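Local atomic coordinates of putative NADH-depentdent flavin oxidoreductase (Cupriavidus metallidurans, PDB entry 5OCS), a protein that is an FMN-containing ene-reductase of the Old Yellow Enzyme family, a TIM-barrel flavoprotein that probably acts as an NADPH dehydrogenase. Residues Asn346-Lys349 against Gln350-Arg353; Pro331-Pro334 against Trp335-Ala339; Met39-Leu42 against Gly43-Leu47; Ile321-Ala324 against Arg325-Tyr329. All blocks are in the same frame, centred on the assembly; numbering follows the deposited sequence.

Contact 1 (Asn346-Lys349 against Gln350-Arg353). With FMN (flavin mononucleotide), chain H.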
loop_
_atom_site.group_PDB
_atom_site.type_symbol
_atom_site.label_atom_id
_atom_site.label_comp_id
_atom_site.label_asym_id
_atom_site.label_seq_id
_atom_site.Cartn_x
_atom_site.Cartn_y
_atom_site.Cartn_z
ATOM N N ASN D 346 4.662 -5.377 -13.676
ATOM C CA ASN D 346 4.770 -6.401 -12.646
ATOM C C ASN D 346 3.910 -6.033 -11.474
ATOM O O ASN D 346 4.101 -4.978 -10.892
ATOM C CB ASN D 346 6.183 -6.448 -12.109
ATOM C CG ASN D 346 7.111 -7.082 -13.050
ATOM O OD1 ASN D 346 7.103 -8.286 -13.194
ATOM N ND2 ASN D 346 7.935 -6.276 -13.713
ATOM N N ALA D 347 2.952 -6.883 -11.151
ATOM C CA ALA D 347 2.106 -6.671 -10.000
ATOM C C ALA D 347 2.197 -7.971 -9.176
ATOM O O ALA D 347 2.388 -9.052 -9.726
ATOM C CB ALA D 347 0.656 -6.370 -10.395
ATOM N N PRO D 348 2.082 -7.829 -7.852
ATOM C CA PRO D 348 2.114 -9.031 -7.038
ATOM C C PRO D 348 0.924 -9.922 -7.370
ATOM O O PRO D 348 -0.196 -9.411 -7.566
ATOM C CB PRO D 348 1.999 -8.484 -5.614
ATOM C CG PRO D 348 1.403 -7.157 -5.734
ATOM C CD PRO D 348 1.827 -6.629 -7.056
ATOM N N LYS D 349 1.162 -11.233 -7.372
ATOM C CA LYS D 349 0.112 -12.221 -7.679
ATOM C C LYS D 349 -1.119 -12.059 -6.819
ATOM O O LYS D 349 -2.220 -12.396 -7.238
ATOM C CB LYS D 349 0.663 -13.650 -7.520
ATOM C CG LYS D 349 1.174 -13.984 -6.102
ATOM C CD LYS D 349 2.146 -15.174 -6.047
ATOM C CE LYS D 349 2.795 -15.268 -4.680
ATOM N NZ LYS D 349 3.836 -16.325 -4.656
ATOM N N GLN D 350 -0.938 -11.611 -5.567
ATOM C CA GLN D 350 -2.083 -11.427 -4.653
ATOM C C GLN D 350 -3.132 -10.433 -5.185
ATOM O O GLN D 350 -4.303 -10.439 -4.748
ATOM C CB GLN D 350 -1.656 -10.943 -3.275
ATOM C CG GLN D 350 -0.805 -11.882 -2.442
ATOM C CD GLN D 350 0.708 -11.863 -2.754
ATOM O OE1 GLN D 350 1.175 -11.323 -3.777
ATOM N NE2 GLN D 350 1.474 -12.549 -1.913
ATOM N N TYR D 351 -2.706 -9.553 -6.114
ATOM C CA TYR D 351 -3.550 -8.509 -6.653
ATOM C C TYR D 351 -3.890 -8.687 -8.125
ATOM O O TYR D 351 -4.542 -7.824 -8.718
ATOM C CB TYR D 351 -2.855 -7.164 -6.470
ATOM C CG TYR D 351 -2.658 -6.675 -5.069
ATOM C CD1 TYR D 351 -3.324 -7.229 -3.986
ATOM C CD2 TYR D 351 -1.768 -5.631 -4.831
ATOM C CE1 TYR D 351 -3.157 -6.733 -2.710
ATOM C CE2 TYR D 351 -1.557 -5.125 -3.558
ATOM C CZ TYR D 351 -2.273 -5.669 -2.497
ATOM O OH TYR D 351 -2.069 -5.151 -1.234
ATOM N N TRP D 352 -3.554 -9.829 -8.694
ATOM C CA TRP D 352 -3.811 -10.052 -10.133
ATOM C C TRP D 352 -5.318 -9.988 -10.542
ATOM O O TRP D 352 -5.676 -9.562 -11.660
ATOM C CB TRP D 352 -3.199 -11.358 -10.557
ATOM C CG TRP D 352 -1.744 -11.347 -10.785
ATOM C CD1 TRP D 352 -0.901 -10.262 -10.882
ATOM C CD2 TRP D 352 -0.935 -12.488 -11.001
ATOM N NE1 TRP D 352 0.379 -10.689 -11.159
ATOM C CE2 TRP D 352 0.378 -12.047 -11.233
ATOM C CE3 TRP D 352 -1.189 -13.864 -11.030
ATOM C CZ2 TRP D 352 1.433 -12.940 -11.478
ATOM C CZ3 TRP D 352 -0.147 -14.732 -11.274
ATOM C CH2 TRP D 352 1.136 -14.277 -11.500
ATOM N N ARG D 353 -6.191 -10.309 -9.616
ATOM C CA ARG D 353 -7.644 -10.250 -9.876
ATOM C C ARG D 353 -8.209 -8.845 -9.857
ATOM O O ARG D 353 -9.363 -8.670 -10.210
ATOM C CB ARG D 353 -8.409 -11.138 -8.877
ATOM C CG ARG D 353 -8.069 -12.591 -9.054
ATOM C CD ARG D 353 -8.239 -13.399 -7.781
ATOM N NE ARG D 353 -9.627 -13.519 -7.328
ATOM C CZ ARG D 353 -9.994 -14.152 -6.214
ATOM N NH1 ARG D 353 -9.073 -14.733 -5.435
ATOM N NH2 ARG D 353 -11.289 -14.194 -5.865
HETATM N N1 FMN H . -15.148 -12.887 -0.344
HETATM C C2 FMN H . -15.194 -13.386 0.947
HETATM O O2 FMN H . -16.349 -13.484 1.462
HETATM N N3 FMN H . -14.107 -13.728 1.661
HETATM C C4 FMN H . -12.891 -13.608 1.178
HETATM O O4 FMN H . -11.902 -13.849 1.846
HETATM C C4A FMN H . -12.733 -13.163 -0.205
HETATM N N5 FMN H . -11.496 -13.107 -0.758
HETATM C C5A FMN H . -11.334 -12.490 -1.996
HETATM C C6 FMN H . -10.049 -12.307 -2.523
HETATM C C7 FMN H . -9.869 -11.708 -3.755
HETATM C C7M FMN H . -8.481 -11.542 -4.318
HETATM C C8 FMN H . -11.068 -11.278 -4.489
HETATM C C8M FMN H . -10.966 -10.647 -5.857
HETATM C C9 FMN H . -12.341 -11.438 -3.977
HETATM C C9A FMN H . -12.535 -12.011 -2.736
HETATM N N10 FMN H . -13.831 -12.192 -2.202
HETATM C C10 FMN H . -13.934 -12.741 -0.898
HETATM C "C1'" FMN H . -15.009 -11.711 -2.854
HETATM C "C2'" FMN H . -15.003 -10.186 -2.567
HETATM O "O2'" FMN H . -15.181 -9.904 -1.155
HETATM C "C3'" FMN H . -16.137 -9.474 -3.341
HETATM O "O3'" FMN H . -17.399 -9.950 -2.832
HETATM C "C4'" FMN H . -16.058 -9.724 -4.851
HETATM O "O4'" FMN H . -14.721 -9.557 -5.331
HETATM C "C5'" FMN H . -16.995 -8.784 -5.592
HETATM O "O5'" FMN H . -16.735 -7.415 -5.300
HETATM P P FMN H . -15.800 -6.498 -6.221
HETATM O O1P FMN H . -14.419 -7.148 -6.320
HETATM O O2P FMN H . -16.546 -6.511 -7.528
HETATM O O3P FMN H . -15.880 -5.196 -5.478
HETATM O O HOH W 1 2.824 -9.387 -12.699
#

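Contact 2 (Pro331-Pro334 against Trp335-Ala339)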
loop_
_atom_site.group_PDB
_atom_site.type_symbol
_atom_site.label_atom_id
_atom_site.label_comp_id
_atom_site.label_asym_id
_atom_site.label_seq_id
_atom_site.Cartn_x
_atom_site.Cartn_y
_atom_site.Cartn_z
ATOM N N PRO D 331 -0.700 5.052 -5.308
ATOM C CA PRO D 331 0.439 4.147 -5.280
ATOM C C PRO D 331 0.407 3.089 -6.349
ATOM O O PRO D 331 1.383 2.389 -6.509
ATOM C CB PRO D 331 0.330 3.482 -3.895
ATOM C CG PRO D 331 -1.102 3.567 -3.613
ATOM C CD PRO D 331 -1.542 4.890 -4.129
ATOM N N ARG D 332 -0.705 2.983 -7.087
ATOM C CA ARG D 332 -0.775 2.167 -8.273
ATOM C C ARG D 332 -0.569 2.980 -9.570
ATOM O O ARG D 332 -0.918 2.498 -10.686
ATOM C CB ARG D 332 -2.124 1.443 -8.340
ATOM C CG ARG D 332 -2.489 0.670 -7.070
ATOM C CD ARG D 332 -1.560 -0.494 -6.766
ATOM N NE ARG D 332 -2.275 -1.301 -5.782
ATOM C CZ ARG D 332 -2.041 -1.385 -4.481
ATOM N NH1 ARG D 332 -0.945 -0.908 -3.931
ATOM N NH2 ARG D 332 -2.915 -2.060 -3.733
ATOM N N TRP D 333 -0.018 4.190 -9.458
ATOM C CA TRP D 333 0.188 5.046 -10.626
ATOM C C TRP D 333 0.799 4.325 -11.840
ATOM O O TRP D 333 0.284 4.489 -12.983
ATOM C CB TRP D 333 1.026 6.291 -10.262
ATOM C CG TRP D 333 1.027 7.363 -11.346
ATOM C CD1 TRP D 333 0.200 8.423 -11.414
ATOM C CD2 TRP D 333 1.878 7.435 -12.506
ATOM N NE1 TRP D 333 0.461 9.168 -12.537
ATOM C CE2 TRP D 333 1.494 8.596 -13.222
ATOM C CE3 TRP D 333 2.943 6.656 -12.987
ATOM C CZ2 TRP D 333 2.117 8.991 -14.401
ATOM C CZ3 TRP D 333 3.572 7.047 -14.185
ATOM C CH2 TRP D 333 3.136 8.213 -14.870
ATOM N N PRO D 334 1.824 3.481 -11.639
ATOM C CA PRO D 334 2.387 2.825 -12.822
ATOM C C PRO D 334 1.416 1.825 -13.432
ATOM O O PRO D 334 1.374 1.687 -14.669
ATOM C CB PRO D 334 3.672 2.152 -12.313
ATOM C CG PRO D 334 3.978 2.862 -10.984
ATOM C CD PRO D 334 2.633 3.209 -10.426
ATOM N N TRP D 335 0.585 1.158 -12.622
ATOM C CA TRP D 335 -0.464 0.305 -13.239
ATOM C C TRP D 335 -1.452 1.131 -14.130
ATOM O O TRP D 335 -1.810 0.763 -15.278
ATOM C CB TRP D 335 -1.313 -0.369 -12.194
ATOM C CG TRP D 335 -0.628 -1.269 -11.219
ATOM C CD1 TRP D 335 0.707 -1.461 -11.026
ATOM C CD2 TRP D 335 -1.304 -2.055 -10.232
ATOM N NE1 TRP D 335 0.903 -2.372 -10.003
ATOM C CE2 TRP D 335 -0.325 -2.759 -9.519
ATOM C CE3 TRP D 335 -2.660 -2.266 -9.931
ATOM C CZ2 TRP D 335 -0.659 -3.630 -8.464
ATOM C CZ3 TRP D 335 -2.982 -3.118 -8.903
ATOM C CH2 TRP D 335 -1.981 -3.792 -8.185
ATOM N N HIS D 336 -1.871 2.261 -13.583
ATOM C CA HIS D 336 -2.839 3.150 -14.231
ATOM C C HIS D 336 -2.243 3.765 -15.473
ATOM O O HIS D 336 -2.954 3.825 -16.512
ATOM C CB HIS D 336 -3.372 4.155 -13.254
ATOM C CG HIS D 336 -4.045 3.513 -12.097
ATOM N ND1 HIS D 336 -4.112 4.095 -10.852
ATOM C CD2 HIS D 336 -4.586 2.280 -11.973
ATOM C CE1 HIS D 336 -4.745 3.277 -10.024
ATOM N NE2 HIS D 336 -5.055 2.169 -10.690
ATOM N N ALA D 337 -0.943 4.092 -15.409
ATOM C CA ALA D 337 -0.234 4.577 -16.592
ATOM C C ALA D 337 -0.102 3.517 -17.702
ATOM O O ALA D 337 -0.289 3.807 -18.923
ATOM C CB ALA D 337 1.132 5.178 -16.234
ATOM N N ALA D 338 0.237 2.300 -17.299
ATOM C CA ALA D 338 0.374 1.199 -18.224
ATOM C C ALA D 338 -0.956 0.925 -18.919
ATOM O O ALA D 338 -0.964 0.727 -20.169
ATOM C CB ALA D 338 0.869 -0.045 -17.502
ATOM N N ALA D 339 -2.053 0.989 -18.185
ATOM C CA ALA D 339 -3.381 0.807 -18.787
ATOM C C ALA D 339 -3.639 1.893 -19.843
ATOM O O ALA D 339 -4.202 1.595 -20.893
ATOM C CB ALA D 339 -4.472 0.837 -17.741
#

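Contact 3 (Met39-Leu42 against Gly43-Leu47)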
loop_
_atom_site.group_PDB
_atom_site.type_symbol
_atom_site.label_atom_id
_atom_site.label_comp_id
_atom_site.label_asym_id
_atom_site.label_seq_id
_atom_site.Cartn_x
_atom_site.Cartn_y
_atom_site.Cartn_z
ATOM N N MET D 39 7.730 -0.081 6.638
ATOM C CA MET D 39 7.241 -1.351 6.084
ATOM C C MET D 39 6.012 -1.157 5.191
ATOM O O MET D 39 5.948 -1.625 4.050
ATOM C CB MET D 39 6.896 -2.310 7.248
ATOM C CG MET D 39 6.366 -3.667 6.819
ATOM S SD MET D 39 7.614 -4.638 5.962
ATOM C CE MET D 39 8.675 -5.099 7.342
ATOM N N ILE D 40 5.008 -0.494 5.737
ATOM C CA ILE D 40 3.735 -0.258 5.011
ATOM C C ILE D 40 3.935 0.632 3.774
ATOM O O ILE D 40 3.492 0.312 2.643
ATOM C CB ILE D 40 2.703 0.419 5.954
ATOM C CG1 ILE D 40 2.409 -0.524 7.135
ATOM C CG2 ILE D 40 1.439 0.779 5.175
ATOM C CD1 ILE D 40 1.593 0.035 8.295
ATOM N N HIS D 41 4.690 1.695 3.958
ATOM C CA HIS D 41 4.925 2.673 2.881
ATOM C C HIS D 41 5.831 2.188 1.785
ATOM O O HIS D 41 5.476 2.233 0.589
ATOM C CB HIS D 41 5.471 3.949 3.518
ATOM C CG HIS D 41 5.903 4.977 2.530
ATOM N ND1 HIS D 41 5.021 5.633 1.703
ATOM C CD2 HIS D 41 7.137 5.420 2.205
ATOM C CE1 HIS D 41 5.693 6.474 0.942
ATOM N NE2 HIS D 41 6.978 6.339 1.204
ATOM N N LEU D 42 7.019 1.730 2.165
ATOM C CA LEU D 42 7.968 1.202 1.185
ATOM C C LEU D 42 7.464 -0.084 0.575
ATOM O O LEU D 42 7.678 -0.350 -0.626
ATOM C CB LEU D 42 9.387 1.058 1.797
ATOM C CG LEU D 42 10.079 2.387 2.107
ATOM C CD1 LEU D 42 11.425 2.107 2.734
ATOM C CD2 LEU D 42 10.266 3.298 0.886
ATOM N N GLY D 43 6.727 -0.880 1.350
ATOM C CA GLY D 43 6.073 -2.057 0.746
ATOM C C GLY D 43 5.114 -1.692 -0.387
ATOM O O GLY D 43 5.207 -2.266 -1.507
ATOM N N GLN D 44 4.232 -0.707 -0.155
ATOM C CA GLN D 44 3.354 -0.197 -1.249
ATOM C C GLN D 44 4.151 0.284 -2.421
ATOM O O GLN D 44 3.845 -0.033 -3.566
ATOM C CB GLN D 44 2.539 1.055 -0.854
ATOM C CG GLN D 44 1.447 0.787 0.089
ATOM C CD GLN D 44 0.936 2.102 0.647
ATOM O OE1 GLN D 44 0.238 2.858 -0.050
ATOM N NE2 GLN D 44 1.306 2.398 1.882
ATOM N N MET D 45 5.103 1.161 -2.152
ATOM C CA MET D 45 5.880 1.730 -3.234
ATOM C C MET D 45 6.548 0.630 -4.069
ATOM O O MET D 45 6.521 0.678 -5.306
ATOM C CB MET D 45 6.931 2.696 -2.674
ATOM C CG MET D 45 6.418 3.975 -2.057
ATOM S SD MET D 45 5.378 5.044 -3.078
ATOM C CE MET D 45 3.753 4.524 -2.676
ATOM N N ALA D 46 7.113 -0.382 -3.388
ATOM C CA ALA D 46 7.837 -1.451 -4.041
ATOM C C ALA D 46 6.940 -2.356 -4.890
ATOM O O ALA D 46 7.474 -3.050 -5.771
ATOM C CB ALA D 46 8.621 -2.287 -3.022
ATOM N N LEU D 47 5.629 -2.367 -4.624
ATOM C CA LEU D 47 4.657 -3.173 -5.359
ATOM C C LEU D 47 3.890 -2.428 -6.438
ATOM O O LEU D 47 2.941 -2.965 -7.028
ATOM C CB LEU D 47 3.694 -3.801 -4.336
ATOM C CG LEU D 47 4.471 -4.776 -3.408
ATOM C CD1 LEU D 47 3.595 -5.272 -2.262
ATOM C CD2 LEU D 47 5.095 -5.965 -4.098
#

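Contact 4 (Ile321-Ala324 against Arg325-Tyr329)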
loop_
_atom_site.group_PDB
_atom_site.type_symbol
_atom_site.label_atom_id
_atom_site.label_comp_id
_atom_site.label_asym_id
_atom_site.label_seq_id
_atom_site.Cartn_x
_atom_site.Cartn_y
_atom_site.Cartn_z
ATOM N N ILE D 321 11.937 9.328 -15.345
ATOM C CA ILE D 321 11.136 10.364 -14.739
ATOM C C ILE D 321 10.897 9.937 -13.319
ATOM O O ILE D 321 10.385 8.823 -13.086
ATOM C CB ILE D 321 9.811 10.689 -15.468
ATOM C CG1 ILE D 321 8.972 11.744 -14.683
ATOM C CG2 ILE D 321 8.970 9.440 -15.764
ATOM C CD1 ILE D 321 7.786 12.264 -15.455
ATOM N N SER D 322 11.222 10.809 -12.374
ATOM C CA SER D 322 10.857 10.556 -10.984
ATOM C C SER D 322 9.530 11.204 -10.619
ATOM O O SER D 322 9.256 12.342 -10.991
ATOM C CB SER D 322 11.983 10.953 -10.011
ATOM O OG SER D 322 12.169 12.361 -9.887
ATOM N N ILE D 323 8.702 10.459 -9.887
ATOM C CA ILE D 323 7.360 10.900 -9.544
ATOM C C ILE D 323 7.174 10.833 -8.048
ATOM O O ILE D 323 7.543 9.844 -7.428
ATOM C CB ILE D 323 6.301 10.073 -10.263
ATOM C CG1 ILE D 323 6.406 10.255 -11.778
ATOM C CG2 ILE D 323 4.908 10.546 -9.880
ATOM C CD1 ILE D 323 5.608 9.256 -12.562
ATOM N N ALA D 324 6.687 11.917 -7.472
ATOM C CA ALA D 324 6.582 12.015 -6.022
ATOM C C ALA D 324 5.092 12.016 -5.611
ATOM O O ALA D 324 4.566 10.950 -5.306
ATOM C CB ALA D 324 7.380 13.201 -5.524
ATOM N N ARG D 325 4.452 13.192 -5.535
ATOM C CA ARG D 325 3.144 13.322 -4.970
ATOM C C ARG D 325 2.107 12.428 -5.625
ATOM O O ARG D 325 1.297 11.873 -4.909
ATOM C CB ARG D 325 2.682 14.786 -4.977
ATOM C CG ARG D 325 3.423 15.575 -3.921
ATOM C CD ARG D 325 2.815 16.951 -3.733
ATOM N NE ARG D 325 3.507 17.683 -2.672
ATOM C CZ ARG D 325 3.137 18.873 -2.207
ATOM N NH1 ARG D 325 2.079 19.505 -2.710
ATOM N NH2 ARG D 325 3.834 19.432 -1.218
ATOM N N ALA D 326 2.141 12.273 -6.945
ATOM C CA ALA D 326 1.138 11.422 -7.593
ATOM C C ALA D 326 1.246 9.968 -7.145
ATOM O O ALA D 326 0.246 9.266 -7.210
ATOM C CB ALA D 326 1.178 11.506 -9.117
ATOM N N MET D 327 2.451 9.530 -6.772
ATOM C CA MET D 327 2.648 8.180 -6.235
ATOM C C MET D 327 2.015 8.048 -4.863
ATOM O O MET D 327 1.573 6.943 -4.533
ATOM C CB MET D 327 4.130 7.810 -6.125
ATOM C CG MET D 327 4.857 7.515 -7.415
ATOM S SD MET D 327 4.233 6.059 -8.307
ATOM C CE MET D 327 3.871 4.856 -7.044
ATOM N N LEU D 328 1.978 9.123 -4.048
ATOM C CA LEU D 328 1.372 9.056 -2.712
ATOM C C LEU D 328 -0.150 9.022 -2.838
ATOM O O LEU D 328 -0.835 8.265 -2.143
ATOM C CB LEU D 328 1.789 10.221 -1.843
ATOM C CG LEU D 328 3.284 10.410 -1.604
ATOM C CD1 LEU D 328 3.537 11.692 -0.845
ATOM C CD2 LEU D 328 3.941 9.173 -0.975
ATOM N N TYR D 329 -0.667 9.808 -3.765
ATOM C CA TYR D 329 -2.114 9.945 -3.981
ATOM C C TYR D 329 -2.643 8.803 -4.822
ATOM O O TYR D 329 -3.876 8.568 -4.872
ATOM C CB TYR D 329 -2.370 11.284 -4.692
ATOM C CG TYR D 329 -3.793 11.762 -4.675
ATOM C CD1 TYR D 329 -4.422 12.087 -3.479
ATOM C CD2 TYR D 329 -4.536 11.941 -5.870
ATOM C CE1 TYR D 329 -5.730 12.513 -3.445
ATOM C CE2 TYR D 329 -5.846 12.403 -5.838
ATOM C CZ TYR D 329 -6.427 12.706 -4.603
ATOM O OH TYR D 329 -7.728 13.137 -4.463
#

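Contact 1 (Asn346-Lys349 against Gln350-Arg353)
Trp352 has its CG beside the backbone N (chi1 -79°), and this swings the indole back over Lys349, with NE1 toward Ala347 O. Lys349 CA lies over the ring face, 3.5 Å from the centroid of the five-membered ring of Trp352, in a CH-pi contact. The single N-H of Trp352 NE1 is shared between a weak hydrogen bond to Ala347 O (3.0 Å) and a water. The same water also accepts from Ala347 N, so it bridges the two residues.

The backbone turns tightly here into a 3-10 segment. Tyr351 N bonds Pro348 O at 2.9 Å, and Trp352 N bonds Lys349 O at 3.2 Å. Pro348 CG packs on Tyr351 CD2 (3.6 Å). The polar ends of Tyr351 and Gln350 leave the turn: Tyr351 OH bonds His41 of the second subunit, and Gln350 NE2 bonds Ser28 of that subunit.

Arg353 lays one guanidinium face over the flavin, with NH2 3.2 Å from FMN C8. That FMN is hydrogen-bonded by residues of the second subunit, including Cys25 and Gln100. The C-terminal turn thus brings a cationic group over the dimethylbenzene end of its neighbour's flavin, where its charge may influence the electronics of the ring.

Contact 2 (Pro331-Pro334 against Trp335-Ala339)
Arg332 and Trp335 lie side by side at the start of helix 333-341, with Arg332 in the N-cap position. This is the tightly packed part. Arg332 CD sits over the indole face, 3.5 Å from the centroid of the six-membered ring of Trp335 and almost on its normal, in a CH-pi contact. Arg332 NE follows over the same ring, 3.5 Å from Trp335 CH2. The bend at chi2 of Arg332 (-65°) folds the chain onto the indole. The guanidinium is tilted 42° from the indole plane. Its NH1 and NE bond Gln44 and Leu328 O of the second subunit.

On another side of the helix Ala337 CB rests over the six-membered ring of Trp333, 3.7 Å from CZ3 of that ring. Trp333 NE1 bonds Thr304 O, which ties the helix start to the loop before helix 306-314.

The more open side is that of His336, which is partly exposed. Its ring lies with one face over Arg332 O, and its CE1 is 3.6 Å from Arg332 CB. His336 ND1 is hydrogen-bonded to Asp330 OD2. Tyr329 of the second subunit meets the ring, and its O takes a hydrogen bond from His336 NE2.

The backbone bonds are regular helical ones: His336 N to Arg332 O (3.1 Å), Ala337 N to Trp333 O (2.7 Å) and Ala338 N to Pro334 O (2.9 Å). Arg332 thus packs its CD against Trp335 of its own chain, while its NE and NH1 bond across the subunit interface.

Contact 3 (Met39-Leu42 against Gly43-Leu47)
Gly43 N takes the first backbone bond across this contact, to Met39 O at 2.9 Å. Both segments belong to helix 36-46, the helix of the beta-alpha-beta unit that links strands 19-21 and 52-59 of the TIM barrel. At Gly43 there is no side chain. Ile40, one turn earlier, packs on Gly43 of the second subunit.

Gln44 comes next and grips one carbonyl twice. Its backbone N bonds Ile40 O at 3.1 Å, and its side-chain NE2 also reaches that oxygen, at 3.1 Å, from above the carbonyl plane. The two donors reach Ile40 O from opposite faces of its plane. The side chain runs alongside Ile40, with NE2 3.7 Å from Ile40 CG2. NE2 on Ile40 O and OE1 on Arg332 of the second subunit hold both ends of the Gln44 amide.

Met45 N bonds His41 O at 3.0 Å. A chi1 of 173° at His41 sets the imidazole beneath Met45 CG, which is 4.2 Å from the ring centroid of His41 and over one face. His41 ND1 is bonded to Tyr351 of the second subunit.

Ala46 N bonds Leu42 O. Leu47 is the first residue to leave helical geometry, and its N bonds Gln44 O at 3.1 Å.

Contact 4 (Ile321-Ala324 against Arg325-Tyr329)
Strand 321-323 is the last strand of the eight-stranded barrel, and this contact is the turn from its C-terminal end into the short helix 325-329. Ile323 carries the apolar side of the turn. Its CG2 branch is 3.9 Å from Ala326 CB and also 3.9 Å from Met327 CG. A chi1 of -63° puts CG1 of Ile323 beside the backbone N and leaves CG2 anti to it, which brings this methyl under the first turn of the helix. The side chains of Ile323 and Met327 cross at about a right angle. Met327 CG also lies 3.6 Å from Ile323 O.

In a TIM barrel the C-terminal ends of the strands form the active-site mouth. Ala324 and Arg325 stand at this end and belong to the FMN site, which also includes Leu302 and Pro23. Strand and helix run at 48° to each other, so the chain bends at Ala324.

Ala324 O is shared by two weak bonds, from Met327 N at 2.9 Å and from Leu328 N at 3.4 Å. The Arg325 chain is extended from CG to NE and packs on Arg353 of the second subunit.

Overall arrangement
From the N terminus, contact 3 comes first, on helix 36-46 of the first beta-alpha-beta unit. Contact 4 follows much later, where the last barrel strand turns into helix 325-329. Contact 2 starts helix 333-341, and contact 1 lies in the loop after that helix. Each is a local contact within one continuous stretch: two in helices, one at a strand-to-helix turn, one in a 3-10 turn. They run in series, with no nesting or crossing. Contact 2 touches all the others: Trp333 packs on Ile323, Pro331 on Met45, and Trp335 on Ala347. Contact 3 meets contact 4 through His41 and Leu328. All four also touch the second subunit.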